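Local structure of putative acetamidase/formamidase (Yersinia enterocolitica subsp. palearctica serotype O:3, 5UBU) at residues B[73-78]-B[144-149]; B[124-129]-B[314-319]; B[36-41]-B[81-86]; B[225-230]-B[308-313]; B[55-60]-B[238-243]. The protein probably hydrolyses the carbon-nitrogen bond of linear, non-peptide amides such as acetamide or formamide. All coordinates share one frame; numbering follows the deposited sequence.

Contact 1 (B[73-78]-B[144-149]); sequences DIPSQL and EKVRMI
E144 reaches out along an extended side chain and lays its carboxylate on the start of the short helix 75-78. With chi1 at -162° E144 swings CG away from its own amide, and the chain beyond it reaches P75 and S76, P75 coming from the opposite direction. OE1 is the atom that does the gripping. The hydroxyl OG of S76 gives E144 OE1 a hydrogen bond of 2.7 Å on the syn lone pair, and the backbone N of S76 gives it another, modelled too short for its length to be trusted. With chi1 at 62°, S76 OG is folded back beside its own amide, and both face E144 OE1. I74, the N-cap residue, runs across the glutamate at about a right angle and packs CG2 against the carboxylate. The contact thus joins a helix N-terminus to the entrance of strand 145-151, part of a four-stranded antiparallel sheet. A carboxylate suits such an end, because it can accept from amides of the first turn, whose N-H groups would probably favour its negative charge. Proline fits the first turn too, having no N-H to satisfy. Behind the polar grip the packing is apolar: P75 CD lies 3.6 Å from E144 CG and 3.7 Å from V146 CG2.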
# COMPACT_ATOMS: atom_id res chain seq x y z
N ASP B 73 3.83 18.53 29.70
CA ASP B 73 3.26 17.19 29.84
C ASP B 73 3.94 16.25 28.86
O ASP B 73 4.41 16.67 27.80
CB ASP B 73 1.74 17.17 29.59
CG ASP B 73 0.93 17.83 30.70
OD1 ASP B 73 1.48 18.08 31.80
OD2 ASP B 73 -0.27 18.08 30.50
N ILE B 74 3.98 14.98 29.23
CA ILE B 74 4.61 13.94 28.45
C ILE B 74 3.52 12.95 28.01
O ILE B 74 3.07 12.13 28.82
CB ILE B 74 5.70 13.24 29.29
CG1 ILE B 74 6.75 14.28 29.74
CG2 ILE B 74 6.38 12.13 28.48
CD1 ILE B 74 7.77 13.76 30.72
N PRO B 75 3.07 13.05 26.74
CA PRO B 75 2.03 12.18 26.19
C PRO B 75 2.18 10.67 26.45
O PRO B 75 1.20 10.03 26.78
CB PRO B 75 2.11 12.47 24.70
CG PRO B 75 2.52 13.90 24.62
CD PRO B 75 3.32 14.20 25.85
N SER B 76 3.38 10.11 26.31
CA SER B 76 3.59 8.67 26.53
C SER B 76 3.27 8.22 27.96
O SER B 76 2.95 7.05 28.18
CB SER B 76 5.02 8.25 26.17
OG SER B 76 5.97 8.90 26.99
N GLN B 77 3.36 9.15 28.91
CA GLN B 77 3.07 8.86 30.32
C GLN B 77 1.61 9.15 30.71
O GLN B 77 1.12 8.61 31.69
CB GLN B 77 4.01 9.66 31.22
CG GLN B 77 5.48 9.28 31.06
CD GLN B 77 6.42 10.14 31.88
OE1 GLN B 77 6.00 11.06 32.60
NE2 GLN B 77 7.71 9.84 31.78
N LEU B 78 0.93 10.00 29.94
CA LEU B 78 -0.47 10.36 30.22
C LEU B 78 -1.52 9.71 29.31
O LEU B 78 -2.70 9.72 29.63
CB LEU B 78 -0.63 11.88 30.17
CG LEU B 78 0.24 12.71 31.11
CD1 LEU B 78 -0.03 14.20 30.86
CD2 LEU B 78 -0.02 12.37 32.57
N GLU B 144 8.75 14.18 21.75
CA GLU B 144 7.47 14.23 22.38
C GLU B 144 7.12 15.69 22.65
O GLU B 144 7.65 16.29 23.57
CB GLU B 144 7.59 13.36 23.63
CG GLU B 144 6.29 12.91 24.24
CD GLU B 144 6.44 11.64 25.07
OE1 GLU B 144 5.40 11.15 25.54
OE2 GLU B 144 7.57 11.11 25.24
N LYS B 145 6.27 16.27 21.81
CA LYS B 145 5.86 17.68 21.92
C LYS B 145 4.37 17.92 22.19
O LYS B 145 3.51 17.12 21.81
CB LYS B 145 6.26 18.48 20.67
CG LYS B 145 7.56 19.25 20.76
CD LYS B 145 8.81 18.40 20.91
CE LYS B 145 9.99 19.29 21.34
NZ LYS B 145 10.21 20.47 20.45
N VAL B 146 4.10 19.05 22.83
CA VAL B 146 2.75 19.50 23.16
C VAL B 146 2.69 21.02 22.99
O VAL B 146 3.59 21.75 23.44
CB VAL B 146 2.37 19.17 24.63
CG1 VAL B 146 1.01 19.75 24.99
CG2 VAL B 146 2.39 17.67 24.85
N ARG B 147 1.62 21.49 22.35
CA ARG B 147 1.40 22.91 22.16
C ARG B 147 0.03 23.26 22.72
O ARG B 147 -0.95 22.64 22.36
CB ARG B 147 1.43 23.26 20.68
CG ARG B 147 2.79 23.18 20.02
CD ARG B 147 3.81 24.18 20.58
NE ARG B 147 3.18 25.42 21.03
CZ ARG B 147 2.79 26.44 20.25
NH1 ARG B 147 2.94 26.40 18.93
NH2 ARG B 147 2.24 27.51 20.80
N MSE B 148 -0.01 24.24 23.64
CA MSE B 148 -1.26 24.72 24.25
C MSE B 148 -1.53 25.98 23.48
O MSE B 148 -0.82 26.95 23.60
CB MSE B 148 -1.07 25.07 25.71
CG MSE B 148 -0.82 23.84 26.57
SE MSE B 148 -2.56 23.04 26.95
CE MSE B 148 -3.37 24.33 28.19
N ILE B 149 -2.55 25.95 22.64
CA ILE B 149 -2.90 27.07 21.80
C ILE B 149 -4.15 27.77 22.28
O ILE B 149 -5.20 27.16 22.44
CB ILE B 149 -3.14 26.62 20.33
CG1 ILE B 149 -2.00 25.72 19.82
CG2 ILE B 149 -3.40 27.82 19.43
CD1 ILE B 149 -0.63 26.25 20.13

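Contact 2 (B[124-129]-B[314-319]); sequences PHFGGL and MVDPKY
The carbonyl O of V315 accepts a hydrogen bond of 2.5 Å from water 1, and that water in turn takes the N-H of G127, with 3.3 Å between the water and G127 N. V315 belongs to the loop that closes the β-hairpin of strands 308-313 and 319-326, so the water ties the hairpin tip to the loop after strand 117-122. F126 reaches the same carbonyl: its CG is anti to the backbone N (chi1 -174°), which swings the ring across until F126 CE1 stands 3.6 Å from V315 O. D316 OD1 lies 3.7 Å from F126 CZ, at the ring edge and in its plane; ring and carboxylate are turned 31° apart. An aromatic edge carries slight positive charge and suits a carboxylate oxygen. The side chain of D316 lies about 4 Å from a bound sodium ion, which places this contact beside the metal site. G128 lets V315 CG1 and the CE of selenomethionine M314 pack directly on the backbone, and its O is hydrogen-bonded by R278 of the second subunit. V315 points at the glycines and lays CG1 on the G127-G128 peptide, with V315 CG1 3.7 Å from G127 C.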
# COMPACT_ATOMS: atom_id res chain seq x y z
N PRO B 124 4.43 9.78 20.67
CA PRO B 124 5.39 8.80 20.17
C PRO B 124 4.72 7.61 19.48
O PRO B 124 3.68 7.12 19.95
CB PRO B 124 6.14 8.36 21.43
CG PRO B 124 6.09 9.56 22.31
CD PRO B 124 4.73 10.17 22.06
N HIS B 125 5.30 7.18 18.36
CA HIS B 125 4.80 6.05 17.58
C HIS B 125 3.41 6.28 16.98
O HIS B 125 2.65 5.34 16.74
CB HIS B 125 4.83 4.76 18.41
CG HIS B 125 6.17 4.49 19.03
ND1 HIS B 125 7.25 4.04 18.30
CD2 HIS B 125 6.60 4.62 20.31
CE1 HIS B 125 8.29 3.90 19.10
NE2 HIS B 125 7.92 4.24 20.32
N PHE B 126 3.09 7.55 16.72
CA PHE B 126 1.81 7.92 16.13
C PHE B 126 1.95 9.20 15.31
O PHE B 126 2.42 10.21 15.81
CB PHE B 126 0.75 8.07 17.21
CG PHE B 126 -0.63 8.31 16.68
CD1 PHE B 126 -1.37 7.26 16.13
CD2 PHE B 126 -1.20 9.58 16.73
CE1 PHE B 126 -2.65 7.49 15.64
CE2 PHE B 126 -2.48 9.80 16.24
CZ PHE B 126 -3.21 8.75 15.69
N GLY B 127 1.56 9.13 14.04
CA GLY B 127 1.65 10.25 13.12
C GLY B 127 1.92 9.79 11.70
O GLY B 127 2.18 8.61 11.45
N GLY B 128 1.88 10.74 10.78
CA GLY B 128 2.09 10.47 9.36
C GLY B 128 3.53 10.31 8.93
O GLY B 128 3.80 9.52 8.03
N LEU B 129 4.45 11.06 9.55
CA LEU B 129 5.88 11.01 9.20
C LEU B 129 6.75 10.33 10.26
O LEU B 129 7.87 10.78 10.56
CB LEU B 129 6.40 12.42 8.90
CG LEU B 129 5.70 13.18 7.77
CD1 LEU B 129 6.33 14.56 7.60
CD2 LEU B 129 5.75 12.43 6.45
N MSE B 314 -4.27 10.66 7.48
CA MSE B 314 -3.37 9.65 6.94
C MSE B 314 -2.54 9.18 8.12
O MSE B 314 -1.39 8.81 7.97
CB MSE B 314 -2.74 10.16 5.65
CG MSE B 314 -1.38 10.83 5.64
SE MSE B 314 -0.30 9.93 4.27
CE MSE B 314 1.14 9.34 5.47
N VAL B 315 -3.17 9.16 9.29
CA VAL B 315 -2.52 8.77 10.54
C VAL B 315 -3.26 7.70 11.36
O VAL B 315 -2.65 6.91 12.06
CB VAL B 315 -2.29 10.02 11.43
CG1 VAL B 315 -1.45 11.06 10.69
CG2 VAL B 315 -3.59 10.66 11.89
N ASP B 316 -4.59 7.69 11.26
CA ASP B 316 -5.41 6.76 12.03
C ASP B 316 -5.30 5.32 11.49
O ASP B 316 -4.79 5.12 10.39
CB ASP B 316 -6.85 7.29 12.01
CG ASP B 316 -6.97 8.70 12.61
OD1 ASP B 316 -6.34 8.97 13.67
OD2 ASP B 316 -7.71 9.53 12.05
N PRO B 317 -5.77 4.30 12.26
CA PRO B 317 -5.71 2.89 11.83
C PRO B 317 -6.12 2.67 10.37
O PRO B 317 -5.66 1.73 9.73
CB PRO B 317 -6.66 2.20 12.80
CG PRO B 317 -6.49 2.98 14.06
CD PRO B 317 -6.33 4.42 13.62
N LYS B 318 -7.01 3.53 9.89
CA LYS B 318 -7.45 3.54 8.51
C LYS B 318 -7.43 4.99 8.05
O LYS B 318 -7.87 5.89 8.79
CB LYS B 318 -8.84 2.96 8.33
CG LYS B 318 -8.91 1.47 8.52
CD LYS B 318 -10.28 0.93 8.21
CE LYS B 318 -10.27 -0.58 8.32
NZ LYS B 318 -11.59 -1.18 7.99
N TYR B 319 -6.93 5.22 6.85
CA TYR B 319 -6.88 6.56 6.30
C TYR B 319 -8.24 6.88 5.72
O TYR B 319 -8.99 5.99 5.39
CB TYR B 319 -5.79 6.68 5.24
CG TYR B 319 -4.45 6.11 5.65
CD1 TYR B 319 -3.90 6.40 6.90
CD2 TYR B 319 -3.70 5.35 4.77
CE1 TYR B 319 -2.67 5.91 7.27
CE2 TYR B 319 -2.46 4.84 5.14
CZ TYR B 319 -1.95 5.13 6.39
OH TYR B 319 -0.73 4.64 6.75
O HOH W 1 -0.16 6.81 12.47

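Contact 3 (B[36-41]-B[81-86]); sequences FHYTIG and MPFLNP
Y38 lays one face of its ring over P86. CA of P86 stands 4.2 Å from the centroid of the Y38 ring and 23° off the normal, a CH-pi contact, and the two side chains lie side by side, pointing the same way. Y38 CG is anti to the carbonyl carbon (chi1 -71°), which places the ring between F83 and P86. Proline suits the place, since its compact ring can lie along a tyrosine while P86 CB also touches F36 CB at 3.7 Å. F83 presents its edge to the face of Y38 in an offset edge-to-face pair, with the planes 68° apart and the centroids separated by 6.0 Å. The carbonyl O of L84 approaches the rim of the tyrosine near its plane, 3.4 Å from Y38 CD1. The hydroxyl of Y38 is hydrogen-bonded to E65, and I179 of the fourth subunit packs on Y38 and F83. Water 2 bridges the backbones, donating to Y38 O and to P82 O. The side chain of N85, about 4 Å from a bound sodium ion, brings this loop to the metal site. After the cis peptide bond before P82, the chain folds into an inverse gamma turn centred on F83, closed by the 2.8 Å hydrogen bond from L84 N to P82 O.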
# COMPACT_ATOMS: atom_id res chain seq x y z
N PHE B 36 -18.01 8.84 28.87
CA PHE B 36 -17.69 8.96 27.46
C PHE B 36 -17.14 7.62 27.00
O PHE B 36 -16.53 6.90 27.79
CB PHE B 36 -16.68 10.08 27.26
CG PHE B 36 -17.25 11.45 27.49
CD1 PHE B 36 -17.50 11.90 28.78
CD2 PHE B 36 -17.56 12.28 26.42
CE1 PHE B 36 -18.05 13.15 28.99
CE2 PHE B 36 -18.10 13.53 26.63
CZ PHE B 36 -18.34 13.97 27.92
N HIS B 37 -17.36 7.27 25.73
CA HIS B 37 -16.91 5.97 25.21
C HIS B 37 -15.75 6.01 24.25
O HIS B 37 -15.61 6.96 23.47
CB HIS B 37 -18.07 5.22 24.54
CG HIS B 37 -19.28 5.08 25.41
ND1 HIS B 37 -20.41 5.85 25.21
CD2 HIS B 37 -19.54 4.31 26.49
CE1 HIS B 37 -21.32 5.53 26.12
NE2 HIS B 37 -20.81 4.60 26.91
N TYR B 38 -14.95 4.95 24.32
CA TYR B 38 -13.78 4.75 23.46
C TYR B 38 -14.00 3.63 22.43
O TYR B 38 -13.07 3.24 21.72
CB TYR B 38 -12.52 4.52 24.31
CG TYR B 38 -12.10 5.78 25.02
CD1 TYR B 38 -11.24 6.69 24.39
CD2 TYR B 38 -12.56 6.09 26.30
CE1 TYR B 38 -10.84 7.86 25.02
CE2 TYR B 38 -12.16 7.26 26.93
CZ TYR B 38 -11.30 8.14 26.29
OH TYR B 38 -10.90 9.30 26.89
N THR B 39 -15.24 3.12 22.36
CA THR B 39 -15.62 2.11 21.38
C THR B 39 -17.04 2.46 20.92
O THR B 39 -17.88 2.88 21.72
CB THR B 39 -15.49 0.65 21.89
OG1 THR B 39 -15.63 -0.26 20.79
CG2 THR B 39 -16.51 0.33 22.98
N ILE B 40 -17.29 2.31 19.62
CA ILE B 40 -18.57 2.65 18.99
C ILE B 40 -19.28 1.39 18.51
O ILE B 40 -18.85 0.76 17.55
CB ILE B 40 -18.30 3.63 17.84
CG1 ILE B 40 -17.73 4.92 18.43
CG2 ILE B 40 -19.57 3.88 17.03
CD1 ILE B 40 -17.08 5.85 17.43
N GLY B 41 -20.38 1.05 19.18
CA GLY B 41 -21.15 -0.15 18.85
C GLY B 41 -22.54 -0.16 19.49
O GLY B 41 -23.00 0.85 20.02
N MSE B 81 -2.50 4.47 23.86
CA MSE B 81 -3.13 4.28 22.55
C MSE B 81 -3.82 2.93 22.55
O MSE B 81 -3.34 2.00 23.19
CB MSE B 81 -2.10 4.33 21.41
CG MSE B 81 -1.38 5.67 21.27
SE MSE B 81 -2.60 7.13 20.74
CE MSE B 81 -2.59 7.96 22.52
N PRO B 82 -4.95 2.77 21.84
CA PRO B 82 -5.60 3.81 21.02
C PRO B 82 -6.71 4.59 21.75
O PRO B 82 -7.61 5.11 21.08
CB PRO B 82 -6.20 2.98 19.89
CG PRO B 82 -6.62 1.70 20.58
CD PRO B 82 -5.67 1.49 21.75
N PHE B 83 -6.64 4.69 23.08
CA PHE B 83 -7.69 5.39 23.84
C PHE B 83 -7.63 6.91 23.74
O PHE B 83 -7.15 7.60 24.64
CB PHE B 83 -7.69 4.94 25.31
CG PHE B 83 -7.98 3.48 25.50
CD1 PHE B 83 -9.29 3.04 25.63
CD2 PHE B 83 -6.95 2.54 25.56
CE1 PHE B 83 -9.56 1.69 25.82
CE2 PHE B 83 -7.22 1.19 25.74
CZ PHE B 83 -8.53 0.76 25.87
N LEU B 84 -8.11 7.41 22.60
CA LEU B 84 -8.23 8.83 22.32
C LEU B 84 -9.65 9.03 21.79
O LEU B 84 -10.35 8.07 21.46
CB LEU B 84 -7.24 9.30 21.26
CG LEU B 84 -5.73 9.34 21.58
CD1 LEU B 84 -4.99 9.89 20.36
CD2 LEU B 84 -5.45 10.21 22.81
N ASN B 85 -10.07 10.28 21.72
CA ASN B 85 -11.38 10.65 21.20
C ASN B 85 -12.56 10.11 22.04
O ASN B 85 -13.32 9.26 21.57
CB ASN B 85 -11.53 10.21 19.73
CG ASN B 85 -10.40 10.70 18.85
OD1 ASN B 85 -9.69 11.66 19.18
ND2 ASN B 85 -10.22 10.05 17.70
N PRO B 86 -12.70 10.59 23.28
CA PRO B 86 -13.84 10.19 24.10
C PRO B 86 -15.12 10.59 23.37
O PRO B 86 -15.24 11.74 22.94
CB PRO B 86 -13.66 11.00 25.38
CG PRO B 86 -12.81 12.15 24.98
CD PRO B 86 -11.85 11.56 24.00
O HOH W 2 -10.16 4.18 21.47

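Contact 4 (B[225-230]-B[308-313])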
# COMPACT_ATOMS: atom_id res chain seq x y z
N GLN B 225 -7.52 21.99 10.86
CA GLN B 225 -6.80 20.77 10.48
C GLN B 225 -6.31 20.80 9.04
O GLN B 225 -7.03 21.23 8.14
CB GLN B 225 -7.66 19.51 10.64
CG GLN B 225 -6.95 18.20 10.29
CD GLN B 225 -7.87 17.01 10.23
OE1 GLN B 225 -8.63 16.75 11.15
NE2 GLN B 225 -7.78 16.28 9.14
N GLY B 226 -5.09 20.30 8.85
CA GLY B 226 -4.50 20.22 7.52
C GLY B 226 -4.92 18.91 6.85
O GLY B 226 -5.40 17.97 7.51
N ASP B 227 -4.75 18.86 5.53
CA ASP B 227 -5.08 17.66 4.77
C ASP B 227 -4.09 16.58 5.18
O ASP B 227 -2.88 16.73 5.00
CB ASP B 227 -5.01 17.93 3.26
CG ASP B 227 -6.02 18.97 2.79
OD1 ASP B 227 -6.92 19.36 3.58
OD2 ASP B 227 -5.93 19.39 1.62
N GLY B 228 -4.62 15.50 5.75
CA GLY B 228 -3.82 14.38 6.21
C GLY B 228 -3.56 14.37 7.71
O GLY B 228 -3.23 13.31 8.25
N GLU B 229 -3.70 15.52 8.39
CA GLU B 229 -3.47 15.65 9.85
C GLU B 229 -2.11 15.00 10.13
O GLU B 229 -1.94 14.25 11.11
CB GLU B 229 -4.61 14.93 10.58
CG GLU B 229 -4.74 15.20 12.07
CD GLU B 229 -5.83 14.35 12.72
OE1 GLU B 229 -6.05 13.22 12.24
OE2 GLU B 229 -6.44 14.79 13.72
N ILE B 230 -1.15 15.31 9.26
CA ILE B 230 0.16 14.65 9.30
C ILE B 230 0.93 14.41 10.59
O ILE B 230 1.56 13.35 10.66
CB ILE B 230 1.19 15.17 8.29
CG1 ILE B 230 1.19 16.68 8.32
CG2 ILE B 230 0.94 14.55 6.95
CD1 ILE B 230 2.39 17.25 7.61
N LYS B 308 -12.76 16.09 -7.41
CA LYS B 308 -11.89 16.73 -6.42
C LYS B 308 -11.66 15.76 -5.28
O LYS B 308 -12.56 15.03 -4.89
CB LYS B 308 -12.46 18.04 -5.86
CG LYS B 308 -12.68 19.21 -6.82
CD LYS B 308 -11.54 19.39 -7.80
CE LYS B 308 -11.77 20.64 -8.64
NZ LYS B 308 -10.80 20.60 -9.75
N VAL B 309 -10.44 15.71 -4.75
CA VAL B 309 -10.14 14.80 -3.65
C VAL B 309 -9.65 15.55 -2.42
O VAL B 309 -8.84 16.48 -2.52
CB VAL B 309 -9.12 13.73 -4.06
CG1 VAL B 309 -8.58 12.95 -2.86
CG2 VAL B 309 -9.75 12.77 -5.05
N ARG B 310 -10.17 15.13 -1.27
CA ARG B 310 -9.77 15.65 0.00
C ARG B 310 -9.14 14.57 0.82
O ARG B 310 -9.80 13.59 1.13
CB ARG B 310 -10.94 16.28 0.78
CG ARG B 310 -10.61 16.56 2.24
CD ARG B 310 -11.06 17.92 2.67
NE ARG B 310 -10.12 18.97 2.31
CZ ARG B 310 -10.37 20.28 2.35
NH1 ARG B 310 -11.56 20.76 2.68
NH2 ARG B 310 -9.39 21.13 2.00
N LEU B 311 -7.86 14.74 1.16
CA LEU B 311 -7.20 13.80 2.02
C LEU B 311 -7.60 14.22 3.44
O LEU B 311 -7.28 15.32 3.89
CB LEU B 311 -5.69 13.85 1.83
CG LEU B 311 -4.87 12.96 2.80
CD1 LEU B 311 -5.31 11.52 2.67
CD2 LEU B 311 -3.39 13.09 2.56
N GLY B 312 -8.34 13.35 4.12
CA GLY B 312 -8.78 13.61 5.49
C GLY B 312 -7.64 13.35 6.44
O GLY B 312 -6.91 14.28 6.79
N ASN B 313 -7.48 12.10 6.84
CA ASN B 313 -6.40 11.73 7.75
C ASN B 313 -5.52 10.71 7.08
O ASN B 313 -5.97 9.99 6.20
CB ASN B 313 -6.97 11.17 9.07
CG ASN B 313 -7.29 9.68 9.01
OD1 ASN B 313 -6.39 8.84 9.01
ND2 ASN B 313 -8.58 9.34 9.05
O HOH W 3 -6.68 17.14 0.08
O HOH W 4 -7.19 20.60 -0.16
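D227, G228 and L311 give the most surface to this contact. G228 N is the shared donor: it makes a 2.8 Å hydrogen bond to G312 O and a weak one to L311 O at 3.3 Å. The stronger is bent, 136° at the hydrogen, and the donor stands above the carbonyl plane of G312. L311, its CG anti to the backbone N, packs its side chain against G228, with L311 CG 3.8 Å from G228 CA. D227 lies across the strand instead. D227 OD1 and R310 NH2, 3.4 Å apart, form a long salt bridge that approaches the guanidinium obliquely, the carboxylate and guanidinium planes turned 60° apart. Water 4 joins OD2 of D227 to the same NH2. R310 has a second charged partner in D198, and D227 OD2 also accepts from V309 N of the second subunit, which makes the aspartate part of the subunit interface. Glycine suits position 228 because the backbone there turns to a positive phi of 101°, where a side chain would jam against the preceding carbonyl. That conformation belongs to the third position of the type II beta turn G226-E229, which docks against a classic beta bulge, G312 and N313 facing T320 of the neighbouring strand.

Contact 5 (B[55-60]-B[238-243]); sequences RVIVDT and ASITTI
Strands 55-59 and 239-243 run antiparallel, their short axes 4.6 Å apart at the closest and 166° between directions. V56 with I243 and V58 with T241 are hydrogen-bonded pairs; the bond from V58 N to T241 O measures 2.7 Å and is nearly straight at 164°. I57-T242 lies between them and D59-I240 beyond, both non-hydrogen-bonded. Both strands belong to the large mixed sheet, where strand 25-28 flanks one and strand 101-111 the other. Beta-branched valine, isoleucine and threonine suit the extended backbone. On one face I57 and I240 lie side by side, pointing the same way, with their CG2 atoms 3.7 Å apart. On the other, V56 CB packs on I243 CG1, and V58 and T241 touch I218 of strand 214-222. R55 crosses T242 obliquely, R55 NH1 3.5 Å from T242 CG2, and its NE holds a salt bridge with E107. Where strand 55-59 ends, hydroxyls take over: T60 OG1 and S239 OG are hydrogen-bonded at 2.6 Å, and S239 OG meets T241 OG1 at 2.8 Å. S239 turns its OG between its backbone N and carbonyl carbon (chi1 73°) to join both. This run of three suggests that the buried hydroxyls largely satisfy one another.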
# COMPACT_ATOMS: atom_id res chain seq x y z
N ARG B 55 -32.83 19.09 17.58
CA ARG B 55 -31.50 19.67 17.70
C ARG B 55 -30.85 19.16 18.98
O ARG B 55 -31.54 18.86 19.96
CB ARG B 55 -31.59 21.20 17.71
CG ARG B 55 -31.90 21.77 16.33
CD ARG B 55 -32.30 23.23 16.32
NE ARG B 55 -31.15 24.06 16.68
CZ ARG B 55 -31.00 24.75 17.82
NH1 ARG B 55 -29.90 25.46 18.01
NH2 ARG B 55 -31.97 24.78 18.73
N VAL B 56 -29.52 19.02 18.96
CA VAL B 56 -28.77 18.56 20.12
C VAL B 56 -27.56 19.47 20.30
O VAL B 56 -26.82 19.71 19.36
CB VAL B 56 -28.29 17.10 19.99
CG1 VAL B 56 -27.56 16.65 21.25
CG2 VAL B 56 -29.46 16.18 19.72
N ILE B 57 -27.39 19.99 21.51
CA ILE B 57 -26.27 20.85 21.86
C ILE B 57 -25.33 19.96 22.66
O ILE B 57 -25.60 19.66 23.83
CB ILE B 57 -26.72 22.06 22.71
CG1 ILE B 57 -27.79 22.87 21.95
CG2 ILE B 57 -25.51 22.93 23.07
CD1 ILE B 57 -28.35 24.05 22.73
N VAL B 58 -24.24 19.54 22.04
CA VAL B 58 -23.28 18.64 22.66
C VAL B 58 -22.06 19.34 23.28
O VAL B 58 -21.39 20.11 22.61
CB VAL B 58 -22.73 17.63 21.63
CG1 VAL B 58 -21.86 16.59 22.33
CG2 VAL B 58 -23.87 16.94 20.90
N ASP B 59 -21.79 19.04 24.55
CA ASP B 59 -20.62 19.55 25.26
C ASP B 59 -19.52 18.49 25.12
O ASP B 59 -19.35 17.63 25.98
CB ASP B 59 -20.92 19.79 26.75
CG ASP B 59 -21.91 20.95 26.98
OD1 ASP B 59 -22.14 21.75 26.05
OD2 ASP B 59 -22.41 21.08 28.12
N THR B 60 -18.79 18.54 24.01
CA THR B 60 -17.74 17.55 23.74
C THR B 60 -16.46 17.77 24.55
O THR B 60 -16.19 18.86 25.01
CB THR B 60 -17.31 17.56 22.25
OG1 THR B 60 -16.65 18.80 21.93
CG2 THR B 60 -18.50 17.36 21.33
N ALA B 238 -12.20 21.17 23.44
CA ALA B 238 -13.50 20.87 24.01
C ALA B 238 -14.44 21.90 23.38
O ALA B 238 -14.10 23.09 23.34
CB ALA B 238 -13.45 21.02 25.52
N SER B 239 -15.60 21.46 22.90
CA SER B 239 -16.54 22.36 22.22
C SER B 239 -18.00 22.23 22.58
O SER B 239 -18.41 21.28 23.24
CB SER B 239 -16.49 22.10 20.71
OG SER B 239 -17.12 20.86 20.39
N ILE B 240 -18.76 23.22 22.12
CA ILE B 240 -20.20 23.27 22.25
C ILE B 240 -20.63 23.13 20.80
O ILE B 240 -20.68 24.11 20.06
CB ILE B 240 -20.72 24.60 22.85
CG1 ILE B 240 -20.12 24.83 24.24
CG2 ILE B 240 -22.24 24.58 22.92
CD1 ILE B 240 -20.53 26.13 24.90
N THR B 241 -20.89 21.89 20.39
CA THR B 241 -21.30 21.57 19.03
C THR B 241 -22.80 21.40 18.97
O THR B 241 -23.34 20.56 19.68
CB THR B 241 -20.62 20.28 18.53
OG1 THR B 241 -19.20 20.46 18.53
CG2 THR B 241 -21.08 19.92 17.14
N THR B 242 -23.45 22.21 18.14
CA THR B 242 -24.89 22.15 17.96
C THR B 242 -25.19 21.49 16.63
O THR B 242 -24.72 21.94 15.59
CB THR B 242 -25.54 23.55 18.03
OG1 THR B 242 -25.30 24.12 19.31
CG2 THR B 242 -27.05 23.46 17.83
N ILE B 243 -25.98 20.42 16.67
CA ILE B 243 -26.35 19.67 15.47
C ILE B 243 -27.86 19.49 15.33
O ILE B 243 -28.61 19.63 16.31
CB ILE B 243 -25.72 18.25 15.48
CG1 ILE B 243 -26.19 17.43 16.69
CG2 ILE B 243 -24.20 18.36 15.49
CD1 ILE B 243 -25.62 16.03 16.74

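Overall arrangement
Contacts 2, 3 and 4 each bring one side chain near the bound sodium ions: those of D316, N85 and E229 each lie about 4 Å from one. The two sodium ions are held by N193, D195, D220, H222 and E236. Contacts 2 and 4 have centres about 12 Å apart and touch directly, with probable backbone hydrogen bonds from G128 N to I230 O and from M314 N to G228 O. Contact 1 reaches contact 2 through P124, which packs on E144 and S76, and both meet the second subunit. Contact 5 lies on the opposite side of the chain's centre from contacts 2 and 4, yet shares the large sheet with contact 4; F36 of contact 3 packs on D59 of contact 5.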